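Local coordinates for probable zinc protease (Pseudomonas aeruginosa, PDB 4NNZ), which probably acts as a zinc-dependent metallopeptidase of the M16 family, forming one subunit of a heterodimeric protease, at residues E230-L236 and S413-Q419; P245-F251 and L310-T316. One frame throughout, in Å; residues are numbered along the deposited sequence.

How the contacts relate
Contacts 1 and 2 show how one mixed sheet is assembled from strands far apart in sequence. Their centres lie about 11 Å apart, and they share the boundary between strands 415-422 and 246-253. Across it, probable hydrogen bonds run from G250 N to T416 O (2.8 Å) and from A418 N to I248 O (2.9 Å). Contact 2 is nested within the chain loop that contact 1 closes, and strand 233-240 leads directly into strand 246-253. The HxxEH sequence expected to hold zinc in M16 peptidases falls in helix 49-56, in the other half of the chain, so both contacts belong to the framework of the half that probably carries no metal site.

Contact 1: residues E230-L236 and S413-Q419; sequences EPGERRL and SRLTLAQ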
ATOM      1  N   GLU A 230      11.637  10.483   4.901  1.00 45.69           N
ATOM      2  CA  GLU A 230      12.238  10.904   3.660  1.00 46.36           C
ATOM      3  C   GLU A 230      12.153   9.816   2.629  1.00 46.30           C
ATOM      4  O   GLU A 230      13.084   9.098   2.433  1.00 50.04           O
ATOM      5  CB  GLU A 230      13.671  11.307   3.876  1.00 46.93           C
ATOM      6  CG  GLU A 230      13.825  12.672   4.489  1.00 52.19           C
ATOM      7  CD  GLU A 230      15.260  13.049   4.776  1.00 52.00           C
ATOM      8  OE1 GLU A 230      15.692  12.862   5.906  1.00 51.91           O
ATOM      9  OE2 GLU A 230      15.952  13.558   3.898  1.00 50.33           O
ATOM     10  N   PRO A 231      11.035   9.688   1.940  1.00 45.31           N
ATOM     11  CA  PRO A 231      10.854   8.627   0.961  1.00 44.76           C
ATOM     12  C   PRO A 231      11.695   8.731  -0.288  1.00 40.55           C
ATOM     13  O   PRO A 231      11.852   7.772  -0.978  1.00 42.78           O
ATOM     14  CB  PRO A 231       9.373   8.724   0.634  1.00 44.22           C
ATOM     15  CG  PRO A 231       8.781   9.289   1.849  1.00 43.26           C
ATOM     16  CD  PRO A 231       9.753  10.330   2.229  1.00 47.78           C
ATOM     17  N   GLY A 232      12.231   9.887  -0.570  1.00 43.00           N
ATOM     18  CA  GLY A 232      12.877  10.118  -1.833  1.00 40.63           C
ATOM     19  C   GLY A 232      12.058  10.993  -2.735  1.00 41.17           C
ATOM     20  O   GLY A 232      10.995  11.383  -2.387  1.00 42.44           O
ATOM     21  N   GLU A 233      12.572  11.297  -3.902  1.00 40.90           N
ATOM     22  CA  GLU A 233      11.953  12.226  -4.804  1.00 41.63           C
ATOM     23  C   GLU A 233      11.194  11.433  -5.813  1.00 39.01           C
ATOM     24  O   GLU A 233      11.766  10.676  -6.520  1.00 39.76           O
ATOM     25  CB  GLU A 233      13.052  12.992  -5.517  1.00 47.55           C
ATOM     26  CG  GLU A 233      12.758  14.419  -5.942  1.00 52.91           C
ATOM     27  CD  GLU A 233      14.000  15.164  -6.433  1.00 56.85           C
ATOM     28  OE1 GLU A 233      15.115  14.765  -6.114  1.00 51.73           O
ATOM     29  OE2 GLU A 233      13.876  16.171  -7.131  1.00 55.95           O
ATOM     30  N   ARG A 234       9.885  11.602  -5.865  1.00 38.13           N
ATOM     31  CA  ARG A 234       9.058  10.899  -6.819  1.00 37.62           C
ATOM     32  C   ARG A 234       8.438  11.888  -7.756  1.00 36.87           C
ATOM     33  O   ARG A 234       7.814  12.774  -7.327  1.00 39.25           O
ATOM     34  CB  ARG A 234       7.921  10.159  -6.125  1.00 37.79           C
ATOM     35  CG  ARG A 234       8.308   9.167  -5.066  1.00 35.68           C
ATOM     36  CD  ARG A 234       8.663   9.857  -3.791  1.00 35.02           C
ATOM     37  NE  ARG A 234       7.587   9.772  -2.854  1.00 35.57           N
ATOM     38  CZ  ARG A 234       7.515  10.473  -1.755  1.00 34.74           C
ATOM     39  NH1 ARG A 234       8.455  11.312  -1.437  1.00 34.32           N
ATOM     40  NH2 ARG A 234       6.513  10.299  -0.969  1.00 36.27           N
ATOM     41  N   ARG A 235       8.609  11.705  -9.044  1.00 37.40           N
ATOM     42  CA  ARG A 235       7.986  12.546 -10.024  1.00 37.24           C
ATOM     43  C   ARG A 235       7.028  11.742 -10.884  1.00 36.10           C
ATOM     44  O   ARG A 235       7.379  10.717 -11.348  1.00 33.94           O
ATOM     45  CB  ARG A 235       9.060  13.207 -10.859  1.00 37.11           C
ATOM     46  CG  ARG A 235      10.150  13.782 -10.007  1.00 39.70           C
ATOM     47  CD  ARG A 235      11.217  14.484 -10.787  1.00 40.30           C
ATOM     48  NE  ARG A 235      10.647  15.476 -11.644  1.00 45.19           N
ATOM     49  CZ  ARG A 235      10.552  16.755 -11.359  1.00 45.67           C
ATOM     50  NH1 ARG A 235      11.011  17.234 -10.225  1.00 41.65           N
ATOM     51  NH2 ARG A 235       9.981  17.534 -12.233  1.00 45.38           N
ATOM     52  N   LEU A 236       5.803  12.224 -11.074  1.00 37.98           N
ATOM     53  CA  LEU A 236       4.784  11.539 -11.873  1.00 36.78           C
ATOM     54  C   LEU A 236       4.383  12.321 -13.081  1.00 36.10           C
ATOM     55  O   LEU A 236       4.328  13.495 -13.039  1.00 35.08           O
ATOM     56  CB  LEU A 236       3.524  11.307 -11.090  1.00 37.91           C
ATOM     57  CG  LEU A 236       3.418  10.024 -10.349  1.00 40.07           C
ATOM     58  CD1 LEU A 236       4.362  10.134  -9.195  1.00 43.68           C
ATOM     59  CD2 LEU A 236       2.011   9.872  -9.860  1.00 41.82           C
ATOM     60  N   SER A 413      13.726  15.363  -0.865  1.00 39.40           N
ATOM     61  CA  SER A 413      13.598  14.023  -0.355  1.00 37.89           C
ATOM     62  C   SER A 413      12.223  13.723   0.140  1.00 35.41           C
ATOM     63  O   SER A 413      11.910  12.613   0.362  1.00 36.83           O
ATOM     64  CB  SER A 413      14.616  13.737   0.721  1.00 36.66           C
ATOM     65  OG  SER A 413      14.557  14.677   1.737  1.00 36.77           O
ATOM     66  N   ARG A 414      11.422  14.737   0.342  1.00 35.38           N
ATOM     67  CA  ARG A 414      10.109  14.551   0.876  1.00 35.87           C
ATOM     68  C   ARG A 414       9.035  14.810  -0.139  1.00 33.65           C
ATOM     69  O   ARG A 414       7.905  14.811   0.178  1.00 31.08           O
ATOM     70  CB  ARG A 414       9.916  15.458   2.065  1.00 36.12           C
ATOM     71  CG  ARG A 414      10.787  15.116   3.227  1.00 37.45           C
ATOM     72  CD  ARG A 414      10.918  16.263   4.178  1.00 36.55           C
ATOM     73  NE  ARG A 414      11.385  15.806   5.458  1.00 40.34           N
ATOM     74  CZ  ARG A 414      12.651  15.698   5.801  1.00 39.02           C
ATOM     75  NH1 ARG A 414      13.582  16.032   4.970  1.00 42.08           N
ATOM     76  NH2 ARG A 414      12.977  15.273   6.985  1.00 39.50           N
ATOM     77  N   LEU A 415       9.433  15.019  -1.365  1.00 34.20           N
ATOM     78  CA  LEU A 415       8.567  15.488  -2.393  1.00 34.78           C
ATOM     79  C   LEU A 415       8.020  14.433  -3.327  1.00 36.74           C
ATOM     80  O   LEU A 415       8.745  13.619  -3.809  1.00 37.05           O
ATOM     81  CB  LEU A 415       9.310  16.517  -3.214  1.00 35.28           C
ATOM     82  CG  LEU A 415       8.681  16.949  -4.514  1.00 37.54           C
ATOM     83  CD1 LEU A 415       7.525  17.864  -4.229  1.00 37.85           C
ATOM     84  CD2 LEU A 415       9.690  17.649  -5.361  1.00 38.82           C
ATOM     85  N   THR A 416       6.718  14.476  -3.556  1.00 35.93           N
ATOM     86  CA  THR A 416       6.059  13.831  -4.660  1.00 34.87           C
ATOM     87  C   THR A 416       5.507  14.929  -5.530  1.00 36.52           C
ATOM     88  O   THR A 416       4.754  15.734  -5.097  1.00 34.66           O
ATOM     89  CB  THR A 416       4.876  12.989  -4.212  1.00 34.35           C
ATOM     90  OG1 THR A 416       5.223  12.229  -3.081  1.00 33.58           O
ATOM     91  CG2 THR A 416       4.475  12.067  -5.253  1.00 34.92           C
ATOM     92  N   LEU A 417       5.920  14.950  -6.769  1.00 36.85           N
ATOM     93  CA  LEU A 417       5.474  15.933  -7.709  1.00 37.77           C
ATOM     94  C   LEU A 417       4.834  15.260  -8.897  1.00 38.27           C
ATOM     95  O   LEU A 417       5.372  14.349  -9.427  1.00 38.32           O
ATOM     96  CB  LEU A 417       6.646  16.776  -8.166  1.00 37.18           C
ATOM     97  CG  LEU A 417       6.404  17.713  -9.320  1.00 36.13           C
ATOM     98  CD1 LEU A 417       7.317  18.888  -9.249  1.00 39.17           C
ATOM     99  CD2 LEU A 417       6.554  17.009 -10.631  1.00 38.57           C
ATOM    100  N   ALA A 418       3.670  15.721  -9.307  1.00 37.14           N
ATOM    101  CA  ALA A 418       3.015  15.157 -10.460  1.00 37.32           C
ATOM    102  C   ALA A 418       2.602  16.157 -11.514  1.00 36.12           C
ATOM    103  O   ALA A 418       2.029  17.131 -11.197  1.00 38.10           O
ATOM    104  CB  ALA A 418       1.824  14.362 -10.028  1.00 38.95           C
ATOM    105  N   GLN A 419       2.863  15.869 -12.776  1.00 36.06           N
ATOM    106  CA  GLN A 419       2.413  16.699 -13.863  1.00 35.21           C
ATOM    107  C   GLN A 419       1.192  16.073 -14.457  1.00 34.78           C
ATOM    108  O   GLN A 419       1.209  14.940 -14.827  1.00 35.29           O
ATOM    109  CB  GLN A 419       3.494  16.837 -14.925  1.00 37.80           C
ATOM    110  CG  GLN A 419       4.838  17.226 -14.357  1.00 42.34           C
ATOM    111  CD  GLN A 419       5.836  17.767 -15.351  1.00 42.39           C
ATOM    112  OE1 GLN A 419       5.906  17.363 -16.481  1.00 44.96           O
ATOM    113  NE2 GLN A 419       6.644  18.669 -14.895  1.00 49.19           N
TER
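R234, R235 and L236 pair in parallel with T416, L417 and A418, the short strands 11° apart. Bonds alternate between the strands: R234 N donates to L415 O, R234 O accepts from L417 N (2.9 Å), L236 N donates to L417 O, and L236 O receives Q419 N. Ahead of the strands, G232 N adds one more backbone bond to S413 O (2.9 Å).

R234 bends back at chi2 (78°) and chi3, which brings NH1 to its own G232 O at 2.7 Å. T416 OG1 lies over one face of this guanidinium, 3.1 Å from NH2 but poorly placed for a bond; P231 CB lies against the opposite face, toward its rim, and NH2 bonds to N252. Before the strands begin, S413 OG donates to E230 OE2 (2.8 Å). The E230 carboxylate stacks on the R414 guanidinium, their planes 17° apart, in a salt bridge of charge alone, OE2 standing well out of the guanidinium plane; R414 NH1 also bonds to T411 OG1. On the face bearing L417, R235 runs alongside it, NH2 3.8 Å from L417 CD2, NH1 in a salt bridge with E329. On the other face L236 CB meets A418 CB.

Strand 233-240, outermost in the sheet within the chain, pairs antiparallel with a strand of a second copy of this protein, so the mixed sheet of this M16 domain runs on across the interface.

Contact 2: residues P245-F251 and L310-T316; sequences PNLIMGF and LFVLSAT
M249 and L313 occupy a hydrogen-bonded pair of an antiparallel strand pairing in the interior of the five-stranded mixed sheet of this M16 domain. L247 with A315 and F251 with F311 form further such pairs, giving six backbone bonds in all; L313 N to M249 O is the shortest, at 2.7 Å. Between them sit the non-hydrogen-bonded pairs I248 with S314 and G250 with V312, where CA-H groups approach carbonyls, as G250 CA does F311 O (3.3 Å).

L310 illustrates how a side chain can exploit a glycine on the neighbouring strand, diagonally across from it. Its CB sits beside V312 CG2 of its own strand, and chi1 of -110°, away from a staggered value, turns CG toward the neighbouring strand. From CG the two methyls part company. CD1 stays over its own strand, 3.9 Å from V312 CG2, whereas CD2 reaches across to F251 O at 3.5 Å and to G250 C at 4.0 Å. With no side chain on G250, CD2 can settle over the backbone there, while F148 and A152 of helix 140-152 also touch the leucine.

The opposite face, bearing L247, L313 and A315, packs against helix 325-341. Near the F251 end, F410 meets the rings of both F251 and F311, with F311 edge-to-face. At the far end of the pairing, N246 CB rests 3.6 Å from T316 CG2.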
ATOM      1  N   PRO A 245      -3.077  21.944 -18.289  1.00 52.12           N
ATOM      2  CA  PRO A 245      -1.936  21.337 -17.625  1.00 54.02           C
ATOM      3  C   PRO A 245      -1.781  21.846 -16.219  1.00 53.31           C
ATOM      4  O   PRO A 245      -2.016  22.992 -16.001  1.00 55.64           O
ATOM      5  CB  PRO A 245      -0.779  21.827 -18.449  1.00 53.05           C
ATOM      6  CG  PRO A 245      -1.347  22.028 -19.782  1.00 54.87           C
ATOM      7  CD  PRO A 245      -2.741  22.482 -19.597  1.00 52.87           C
ATOM      8  N   ASN A 246      -1.397  21.011 -15.274  1.00 49.31           N
ATOM      9  CA  ASN A 246      -1.261  21.464 -13.910  1.00 45.12           C
ATOM     10  C   ASN A 246      -0.305  20.673 -13.059  1.00 41.56           C
ATOM     11  O   ASN A 246       0.037  19.574 -13.369  1.00 41.21           O
ATOM     12  CB  ASN A 246      -2.618  21.604 -13.252  1.00 49.68           C
ATOM     13  CG  ASN A 246      -3.287  20.288 -13.014  1.00 49.85           C
ATOM     14  OD1 ASN A 246      -3.666  19.615 -13.932  1.00 49.74           O
ATOM     15  ND2 ASN A 246      -3.423  19.922 -11.759  1.00 51.58           N
ATOM     16  N   LEU A 247       0.130  21.278 -11.978  1.00 38.65           N
ATOM     17  CA  LEU A 247       1.192  20.768 -11.177  1.00 37.88           C
ATOM     18  C   LEU A 247       0.720  20.486  -9.797  1.00 38.45           C
ATOM     19  O   LEU A 247       0.039  21.269  -9.223  1.00 40.32           O
ATOM     20  CB  LEU A 247       2.313  21.782 -11.112  1.00 36.80           C
ATOM     21  CG  LEU A 247       3.637  21.266 -10.589  1.00 36.84           C
ATOM     22  CD1 LEU A 247       4.218  20.254 -11.527  1.00 38.27           C
ATOM     23  CD2 LEU A 247       4.587  22.402 -10.423  1.00 38.31           C
ATOM     24  N   ILE A 248       1.092  19.342  -9.269  1.00 37.61           N
ATOM     25  CA  ILE A 248       0.806  19.018  -7.909  1.00 34.46           C
ATOM     26  C   ILE A 248       2.101  18.714  -7.213  1.00 33.44           C
ATOM     27  O   ILE A 248       2.832  17.917  -7.658  1.00 32.03           O
ATOM     28  CB  ILE A 248      -0.081  17.782  -7.846  1.00 35.79           C
ATOM     29  CG1 ILE A 248      -1.169  17.863  -8.893  1.00 36.80           C
ATOM     30  CG2 ILE A 248      -0.651  17.589  -6.461  1.00 35.96           C
ATOM     31  CD1 ILE A 248      -2.291  16.890  -8.692  1.00 39.18           C
ATOM     32  N   MET A 249       2.377  19.376  -6.111  1.00 37.77           N
ATOM     33  CA  MET A 249       3.520  19.045  -5.286  1.00 38.15           C
ATOM     34  C   MET A 249       3.112  18.712  -3.874  1.00 37.27           C
ATOM     35  O   MET A 249       2.394  19.437  -3.263  1.00 42.46           O
ATOM     36  CB  MET A 249       4.488  20.196  -5.254  1.00 39.09           C
ATOM     37  CG  MET A 249       5.154  20.454  -6.575  1.00 41.23           C
ATOM     38  SD  MET A 249       6.060  21.977  -6.597  1.00 46.41           S
ATOM     39  CE  MET A 249       7.454  21.596  -5.584  1.00 44.71           C
ATOM     40  N   GLY A 250       3.580  17.604  -3.352  1.00 40.07           N
ATOM     41  CA  GLY A 250       3.271  17.222  -1.996  1.00 36.10           C
ATOM     42  C   GLY A 250       4.486  16.936  -1.162  1.00 34.00           C
ATOM     43  O   GLY A 250       5.367  16.324  -1.623  1.00 35.10           O
ATOM     44  N   PHE A 251       4.512  17.384   0.070  1.00 32.86           N
ATOM     45  CA  PHE A 251       5.612  17.083   0.958  1.00 33.34           C
ATOM     46  C   PHE A 251       5.207  16.238   2.146  1.00 32.05           C
ATOM     47  O   PHE A 251       4.300  16.567   2.825  1.00 31.77           O
ATOM     48  CB  PHE A 251       6.235  18.366   1.433  1.00 33.98           C
ATOM     49  CG  PHE A 251       7.018  19.069   0.389  1.00 31.92           C
ATOM     50  CD1 PHE A 251       8.276  18.697   0.113  1.00 30.09           C
ATOM     51  CD2 PHE A 251       6.476  20.096  -0.317  1.00 34.22           C
ATOM     52  CE1 PHE A 251       9.002  19.335  -0.832  1.00 30.60           C
ATOM     53  CE2 PHE A 251       7.190  20.732  -1.279  1.00 33.60           C
ATOM     54  CZ  PHE A 251       8.462  20.345  -1.534  1.00 32.34           C
ATOM     55  N   LEU A 310       0.388  15.367   4.511  1.00 34.66           N
ATOM     56  CA  LEU A 310       0.943  15.867   3.294  1.00 34.34           C
ATOM     57  C   LEU A 310       0.721  17.352   3.197  1.00 34.88           C
ATOM     58  O   LEU A 310      -0.345  17.813   3.462  1.00 32.26           O
ATOM     59  CB  LEU A 310       0.205  15.212   2.161  1.00 35.41           C
ATOM     60  CG  LEU A 310       0.804  14.189   1.231  1.00 40.36           C
ATOM     61  CD1 LEU A 310       0.065  14.250  -0.070  1.00 41.06           C
ATOM     62  CD2 LEU A 310       2.270  14.423   0.977  1.00 44.66           C
ATOM     63  N   PHE A 311       1.735  18.090   2.796  1.00 34.87           N
ATOM     64  CA  PHE A 311       1.607  19.502   2.562  1.00 35.44           C
ATOM     65  C   PHE A 311       1.557  19.695   1.085  1.00 34.51           C
ATOM     66  O   PHE A 311       2.467  19.386   0.409  1.00 33.26           O
ATOM     67  CB  PHE A 311       2.800  20.255   3.118  1.00 38.05           C
ATOM     68  CG  PHE A 311       2.651  21.740   3.073  1.00 37.07           C
ATOM     69  CD1 PHE A 311       2.897  22.436   1.929  1.00 36.49           C
ATOM     70  CD2 PHE A 311       2.265  22.430   4.177  1.00 37.10           C
ATOM     71  CE1 PHE A 311       2.758  23.786   1.887  1.00 36.89           C
ATOM     72  CE2 PHE A 311       2.130  23.784   4.141  1.00 36.26           C
ATOM     73  CZ  PHE A 311       2.374  24.460   2.997  1.00 35.01           C
ATOM     74  N   VAL A 312       0.463  20.222   0.590  1.00 37.17           N
ATOM     75  CA  VAL A 312       0.198  20.185  -0.819  1.00 36.40           C
ATOM     76  C   VAL A 312       0.143  21.505  -1.541  1.00 35.11           C
ATOM     77  O   VAL A 312      -0.375  22.452  -1.074  1.00 36.22           O
ATOM     78  CB  VAL A 312      -1.061  19.375  -1.113  1.00 35.04           C
ATOM     79  CG1 VAL A 312      -1.288  19.270  -2.589  1.00 36.47           C
ATOM     80  CG2 VAL A 312      -0.901  17.996  -0.564  1.00 33.33           C
ATOM     81  N   LEU A 313       0.711  21.531  -2.717  1.00 37.15           N
ATOM     82  CA  LEU A 313       0.706  22.701  -3.544  1.00 38.78           C
ATOM     83  C   LEU A 313       0.063  22.407  -4.879  1.00 41.28           C
ATOM     84  O   LEU A 313       0.266  21.381  -5.456  1.00 41.60           O
ATOM     85  CB  LEU A 313       2.117  23.185  -3.751  1.00 39.97           C
ATOM     86  CG  LEU A 313       2.623  24.074  -2.645  1.00 40.93           C
ATOM     87  CD1 LEU A 313       3.513  23.313  -1.706  1.00 41.84           C
ATOM     88  CD2 LEU A 313       3.341  25.259  -3.219  1.00 42.53           C
ATOM     89  N   SER A 314      -0.753  23.325  -5.340  1.00 41.21           N
ATOM     90  CA  SER A 314      -1.386  23.201  -6.619  1.00 41.06           C
ATOM     91  C   SER A 314      -1.268  24.462  -7.456  1.00 40.23           C
ATOM     92  O   SER A 314      -1.624  25.514  -7.011  1.00 39.93           O
ATOM     93  CB  SER A 314      -2.829  22.908  -6.379  1.00 40.08           C
ATOM     94  OG  SER A 314      -3.232  21.863  -7.167  1.00 44.87           O
ATOM     95  N   ALA A 315      -0.773  24.356  -8.662  1.00 39.74           N
ATOM     96  CA  ALA A 315      -0.734  25.506  -9.514  1.00 40.19           C
ATOM     97  C   ALA A 315      -1.034  25.108 -10.909  1.00 40.70           C
ATOM     98  O   ALA A 315      -0.730  24.039 -11.301  1.00 42.29           O
ATOM     99  CB  ALA A 315       0.619  26.163  -9.444  1.00 38.22           C
ATOM    100  N   THR A 316      -1.633  25.991 -11.656  1.00 43.86           N
ATOM    101  CA  THR A 316      -1.804  25.763 -13.052  1.00 45.74           C
ATOM    102  C   THR A 316      -1.059  26.879 -13.741  1.00 44.98           C
ATOM    103  O   THR A 316      -0.968  27.959 -13.222  1.00 45.40           O
ATOM    104  CB  THR A 316      -3.276  25.662 -13.447  1.00 46.79           C
ATOM    105  OG1 THR A 316      -3.863  26.943 -13.409  1.00 51.80           O
ATOM    106  CG2 THR A 316      -4.001  24.811 -12.490  1.00 48.43           C
TER